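GCN5-related N-acetyltransferase (PDB 2OZG) binds coenzyme A and probably transfers acetyl groups to amines, with aminoglycosides as possible acceptors. Local coordinates at residues F326-A331 with T382-G387; A353-S358 with R363-T368. All blocks are in the same frame, centred on the assembly; numbering follows the deposited sequence.

Contact 1: F326-A331 with T382-G387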
loop_
_atom_site.group_PDB
_atom_site.type_symbol
_atom_site.label_atom_id
_atom_site.label_comp_id
_atom_site.label_asym_id
_atom_site.label_seq_id
_atom_site.Cartn_x
_atom_site.Cartn_y
_atom_site.Cartn_z
ATOM N N PHE A 326 50.043 -5.795 23.256
ATOM C CA PHE A 326 49.500 -6.400 24.456
ATOM C C PHE A 326 49.496 -7.935 24.254
ATOM O O PHE A 326 49.201 -8.456 23.147
ATOM C CB PHE A 326 48.034 -5.925 24.705
ATOM C CG PHE A 326 47.877 -4.436 24.823
ATOM C CD1 PHE A 326 47.643 -3.653 23.690
ATOM C CD2 PHE A 326 47.963 -3.806 26.069
ATOM C CE1 PHE A 326 47.540 -2.258 23.785
ATOM C CE2 PHE A 326 47.848 -2.407 26.171
ATOM C CZ PHE A 326 47.639 -1.635 25.032
ATOM N N ILE A 327 49.842 -8.645 25.311
ATOM C CA ILE A 327 49.684 -10.086 25.334
ATOM C C ILE A 327 48.445 -10.407 26.174
ATOM O O ILE A 327 48.371 -10.061 27.347
ATOM C CB ILE A 327 50.885 -10.803 25.953
ATOM C CG1 ILE A 327 52.164 -10.360 25.236
ATOM C CG2 ILE A 327 50.640 -12.294 25.905
ATOM C CD1 ILE A 327 53.486 -10.877 25.872
ATOM N N LEU A 328 47.472 -11.045 25.547
ATOM C CA LEU A 328 46.293 -11.565 26.226
ATOM C C LEU A 328 46.550 -13.039 26.532
ATOM O O LEU A 328 46.661 -13.846 25.594
ATOM C CB LEU A 328 45.101 -11.493 25.277
ATOM C CG LEU A 328 43.794 -12.047 25.752
ATOM C CD1 LEU A 328 43.340 -11.357 27.028
ATOM C CD2 LEU A 328 42.785 -11.908 24.625
ATOM N N SER A 329 46.648 -13.409 27.808
ATOM C CA SER A 329 46.867 -14.821 28.173
ATOM C C SER A 329 45.607 -15.313 28.816
ATOM O O SER A 329 45.167 -14.766 29.833
ATOM C CB SER A 329 48.029 -15.011 29.191
ATOM O OG SER A 329 49.213 -14.483 28.643
ATOM N N VAL A 330 45.008 -16.327 28.221
ATOM C CA VAL A 330 43.735 -16.896 28.705
ATOM C C VAL A 330 43.912 -18.331 29.229
ATOM O O VAL A 330 44.568 -19.184 28.617
ATOM C CB VAL A 330 42.637 -16.831 27.581
ATOM C CG1 VAL A 330 41.311 -17.408 28.057
ATOM C CG2 VAL A 330 42.408 -15.381 27.132
ATOM N N ALA A 331 43.331 -18.597 30.388
ATOM C CA ALA A 331 43.344 -19.942 30.960
ATOM C C ALA A 331 42.274 -19.957 32.036
ATOM O O ALA A 331 41.980 -18.926 32.654
ATOM C CB ALA A 331 44.643 -20.264 31.544
ATOM N N THR A 382 40.209 -17.201 17.618
ATOM C CA THR A 382 38.927 -17.846 17.410
ATOM C C THR A 382 38.524 -18.597 18.660
ATOM O O THR A 382 37.380 -18.529 19.075
ATOM C CB THR A 382 38.997 -18.809 16.214
ATOM O OG1 THR A 382 39.371 -18.075 15.064
ATOM C CG2 THR A 382 37.694 -19.481 15.951
ATOM N N GLN A 383 39.480 -19.292 19.264
ATOM C CA GLN A 383 39.218 -20.064 20.463
ATOM C C GLN A 383 38.842 -19.140 21.635
ATOM O O GLN A 383 37.875 -19.403 22.374
ATOM C CB GLN A 383 40.475 -20.872 20.836
ATOM C CG GLN A 383 40.827 -21.976 19.812
ATOM C CD GLN A 383 42.182 -22.592 20.053
ATOM O OE1 GLN A 383 43.033 -21.980 20.704
ATOM N NE2 GLN A 383 42.416 -23.779 19.493
ATOM N N ILE A 384 39.606 -18.057 21.787
ATOM C CA ILE A 384 39.394 -17.075 22.885
ATOM C C ILE A 384 38.049 -16.364 22.842
ATOM O O ILE A 384 37.356 -16.230 23.881
ATOM C CB ILE A 384 40.538 -16.018 22.894
ATOM C CG1 ILE A 384 41.861 -16.680 23.271
ATOM C CG2 ILE A 384 40.301 -14.865 23.872
ATOM C CD1 ILE A 384 43.095 -15.820 23.053
ATOM N N PHE A 385 37.690 -15.869 21.658
ATOM C CA PHE A 385 36.513 -14.979 21.558
ATOM C C PHE A 385 35.223 -15.623 21.105
ATOM O O PHE A 385 34.238 -14.930 20.955
ATOM C CB PHE A 385 36.831 -13.759 20.672
ATOM C CG PHE A 385 37.901 -12.862 21.265
ATOM C CD1 PHE A 385 37.584 -11.996 22.324
ATOM C CD2 PHE A 385 39.190 -12.866 20.757
ATOM C CE1 PHE A 385 38.572 -11.209 22.914
ATOM C CE2 PHE A 385 40.212 -12.070 21.350
ATOM C CZ PHE A 385 39.884 -11.248 22.415
ATOM N N ALA A 386 35.224 -16.938 20.949
ATOM C CA ALA A 386 34.041 -17.689 20.476
ATOM C C ALA A 386 32.934 -17.531 21.487
ATOM O O ALA A 386 33.197 -17.467 22.684
ATOM C CB ALA A 386 34.388 -19.161 20.321
ATOM N N GLY A 387 31.699 -17.463 21.010
ATOM C CA GLY A 387 30.593 -17.274 21.902
ATOM C C GLY A 387 29.287 -17.079 21.160
ATOM O O GLY A 387 29.259 -16.946 19.947
#
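Leu328 and Val330 of strand 326-331 meet Ile384 and Phe385 in the last turn of helix 375-385, a wholly apolar contact that buries 157 Å². The aliphatic contacts centre on CG2 of Ile384, which meets two methyls of the strand: Leu328 CD2 lies 3.9 Å from it, reaching in tip to tip, and Val330 CG2, from a slanting approach, also stops 3.9 Å from Ile384 CG2. Leu328 holds CG anti to its backbone N (chi1 177°), which directs the side chain at the helix, and its CD2 branch touches two residues. The second of these is aromatic: Leu328 CD2 approaches Phe385 CZ to 3.7 Å, at an oblique angle to the ring. One face of that ring is also covered from within its own segment, because Ile384 CG2 sits over its centre, 3.7 Å above the plane. An alanine in place of Ile384 is likely to open a gap beside both strand methyls and leave this face of the Phe385 ring without its cover. No hydrogen bond spans the two segments. Within the sterol carrier protein domain, the strand is paired on one side with strand 308-315 and on the other with strand 334-339. The helix turn packs on one face of this mixed sheet, with Leu297 of helix 293-299 touching both Leu328 and Phe385 and Tyr302 packing against Leu328, Val330 and Ile384.

Contact 2: A353-S358 with R363-T368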
loop_
_atom_site.group_PDB
_atom_site.type_symbol
_atom_site.label_atom_id
_atom_site.label_comp_id
_atom_site.label_asym_id
_atom_site.label_seq_id
_atom_site.Cartn_x
_atom_site.Cartn_y
_atom_site.Cartn_z
ATOM N N ALA A 353 36.742 -4.084 18.998
ATOM C CA ALA A 353 35.376 -4.094 19.495
ATOM C C ALA A 353 34.549 -5.277 18.955
ATOM O O ALA A 353 33.845 -5.936 19.712
ATOM C CB ALA A 353 34.683 -2.817 19.111
ATOM N N SER A 354 34.637 -5.509 17.637
ATOM C CA SER A 354 33.828 -6.529 16.982
ATOM C C SER A 354 34.373 -7.887 17.370
ATOM O O SER A 354 33.602 -8.805 17.544
ATOM C CB SER A 354 33.819 -6.383 15.498
ATOM O OG SER A 354 33.423 -5.090 15.063
ATOM N N LEU A 355 35.697 -7.977 17.526
ATOM C CA LEU A 355 36.342 -9.217 17.941
ATOM C C LEU A 355 35.916 -9.587 19.360
ATOM O O LEU A 355 35.529 -10.730 19.637
ATOM C CB LEU A 355 37.863 -9.042 17.921
ATOM C CG LEU A 355 38.697 -10.267 18.362
ATOM C CD1 LEU A 355 38.526 -11.401 17.397
ATOM C CD2 LEU A 355 40.158 -9.935 18.535
ATOM N N TYR A 356 35.984 -8.592 20.249
ATOM C CA TYR A 356 35.654 -8.746 21.674
ATOM C C TYR A 356 34.276 -9.274 21.959
ATOM O O TYR A 356 34.074 -10.134 22.811
ATOM C CB TYR A 356 35.778 -7.382 22.350
ATOM C CG TYR A 356 35.553 -7.296 23.871
ATOM C CD1 TYR A 356 34.311 -7.131 24.403
ATOM C CD2 TYR A 356 36.607 -7.296 24.734
ATOM C CE1 TYR A 356 34.121 -6.975 25.802
ATOM C CE2 TYR A 356 36.418 -7.187 26.127
ATOM C CZ TYR A 356 35.181 -7.013 26.637
ATOM O OH TYR A 356 35.024 -6.899 28.026
ATOM N N THR A 357 33.297 -8.764 21.230
ATOM C CA THR A 357 31.889 -9.172 21.434
ATOM C C THR A 357 31.427 -10.447 20.760
ATOM O O THR A 357 30.303 -10.913 21.020
ATOM C CB THR A 357 30.957 -8.056 20.903
ATOM O OG1 THR A 357 31.138 -7.929 19.495
ATOM C CG2 THR A 357 31.257 -6.776 21.604
ATOM N N SER A 358 32.273 -11.024 19.915
ATOM C CA SER A 358 31.926 -12.202 19.133
ATOM C C SER A 358 30.865 -11.956 18.091
ATOM O O SER A 358 30.230 -12.886 17.634
ATOM C CB SER A 358 31.450 -13.389 20.016
ATOM O OG SER A 358 32.199 -13.404 21.176
ATOM N N ARG A 363 38.154 -14.881 11.454
ATOM C CA ARG A 363 38.177 -15.137 10.021
ATOM C C ARG A 363 37.339 -14.106 9.277
ATOM O O ARG A 363 37.760 -13.582 8.251
ATOM C CB ARG A 363 37.571 -16.512 9.736
ATOM C CG ARG A 363 37.794 -16.967 8.320
ATOM C CD ARG A 363 36.969 -18.198 7.980
ATOM N NE ARG A 363 35.522 -17.969 8.024
ATOM C CZ ARG A 363 34.792 -17.582 6.977
ATOM N NH1 ARG A 363 35.360 -17.357 5.800
ATOM N NH2 ARG A 363 33.482 -17.414 7.113
ATOM N N GLN A 364 36.137 -13.858 9.780
ATOM C CA GLN A 364 35.234 -12.849 9.193
ATOM C C GLN A 364 35.815 -11.431 9.272
ATOM O O GLN A 364 35.627 -10.641 8.386
ATOM C CB GLN A 364 33.869 -12.872 9.895
ATOM C CG GLN A 364 33.005 -14.094 9.455
ATOM C CD GLN A 364 31.759 -14.207 10.249
ATOM O OE1 GLN A 364 31.766 -14.072 11.504
ATOM N NE2 GLN A 364 30.645 -14.448 9.548
ATOM N N LEU A 365 36.484 -11.108 10.361
ATOM C CA LEU A 365 37.134 -9.807 10.496
ATOM C C LEU A 365 38.383 -9.678 9.565
ATOM O O LEU A 365 38.670 -8.620 8.980
ATOM C CB LEU A 365 37.463 -9.567 11.960
ATOM C CG LEU A 365 36.236 -9.408 12.873
ATOM C CD1 LEU A 365 36.580 -9.444 14.372
ATOM C CD2 LEU A 365 35.437 -8.093 12.520
ATOM N N GLN A 366 39.079 -10.780 9.364
ATOM C CA GLN A 366 40.168 -10.804 8.447
ATOM C C GLN A 366 39.670 -10.527 7.042
ATOM O O GLN A 366 40.231 -9.709 6.314
ATOM C CB GLN A 366 40.841 -12.161 8.459
ATOM C CG GLN A 366 42.058 -12.215 7.577
ATOM C CD GLN A 366 42.666 -13.605 7.515
ATOM O OE1 GLN A 366 41.956 -14.627 7.404
ATOM N NE2 GLN A 366 43.971 -13.653 7.596
ATOM N N LEU A 367 38.616 -11.226 6.666
ATOM C CA LEU A 367 38.046 -11.123 5.323
ATOM C C LEU A 367 37.514 -9.739 4.974
ATOM O O LEU A 367 37.491 -9.380 3.816
ATOM C CB LEU A 367 36.924 -12.139 5.184
ATOM C CG LEU A 367 36.103 -12.094 3.896
ATOM C CD1 LEU A 367 36.959 -12.488 2.723
ATOM C CD2 LEU A 367 34.905 -13.016 4.027
ATOM N N THR A 368 37.042 -9.001 5.982
ATOM C CA THR A 368 36.477 -7.657 5.836
ATOM C C THR A 368 37.515 -6.597 6.216
ATOM O O THR A 368 37.199 -5.408 6.378
ATOM C CB THR A 368 35.191 -7.503 6.669
ATOM O OG1 THR A 368 35.452 -7.763 8.053
ATOM C CG2 THR A 368 34.121 -8.484 6.193
#
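The carbonyl oxygen of Gln364, directly before the Leu365 that packs on Ser354 and Leu355, is gripped by two donors from one residue. Thr368 OG1 donates to Gln364 O at 2.9 Å, and Thr368 N reaches the same Gln364 O at 3.2 Å. The hydroxyl approaches with a C=O...donor angle of 138° and is tilted 18° from the carbonyl plane. Both bonds stay within 363-368 and fold the side chain of Thr368 back over the last turn of helix 362-367. Across the contact the meeting is apolar, and Leu365 alone represents the second segment. Its two methyls divide the facing helix between them: CD2 rests 3.8 Å from Ser354 CB, while CD1 presses to 3.6 Å of Leu355 CA. The latter approach is to backbone as much as to side chain, although Leu365 CD1 also lies 3.8 Å from Leu355 CB where the two leucines cross at a slant. With its CG anti to the backbone N (chi1 179°), Leu355 keeps its CD1 4.1 Å from Leu365 CD1, and the side chain also packs against Phe385. Ser354 offers carbon to the leucine, while its OG bonds to Gln133 O elsewhere in the chain. Just past helix 349-357, Ser358 closes the helix with a Schellman motif. Leu365 also touches Leu271 of the second subunit, and Arg363 forms a salt bridge with Glu388 of that subunit. With 114 Å² buried and no hydrogen bond between the segments, the chemistry implies that the two consecutive helices meet here through van der Waals packing of one branched side chain against a helix flank, while the polar bonds described stay within 363-368 or go to other parts of the structure.

In the fold
Contacts 1 and 2 both belong to the sterol carrier protein domain, and their centres are 13 Å apart. Contact 2 falls in the stretch of chain that separates the two segments of contact 1. Phe385 joins them directly: its carbonyl O lies 2.6 Å from Ser358 OG, a probable hydrogen bond, and its ring atom CD1 packs 3.8 Å from Tyr356 CA. The last turn of helix 375-385 is thus held between the sheet strand of contact 1 and the end of helix 349-357 in contact 2. Neither contact reaches the coenzyme A pocket, whose residues lie between positions 30 and 128, and both meet the second subunit, contact 1 through Gln383 and contact 2 through Leu365 among others.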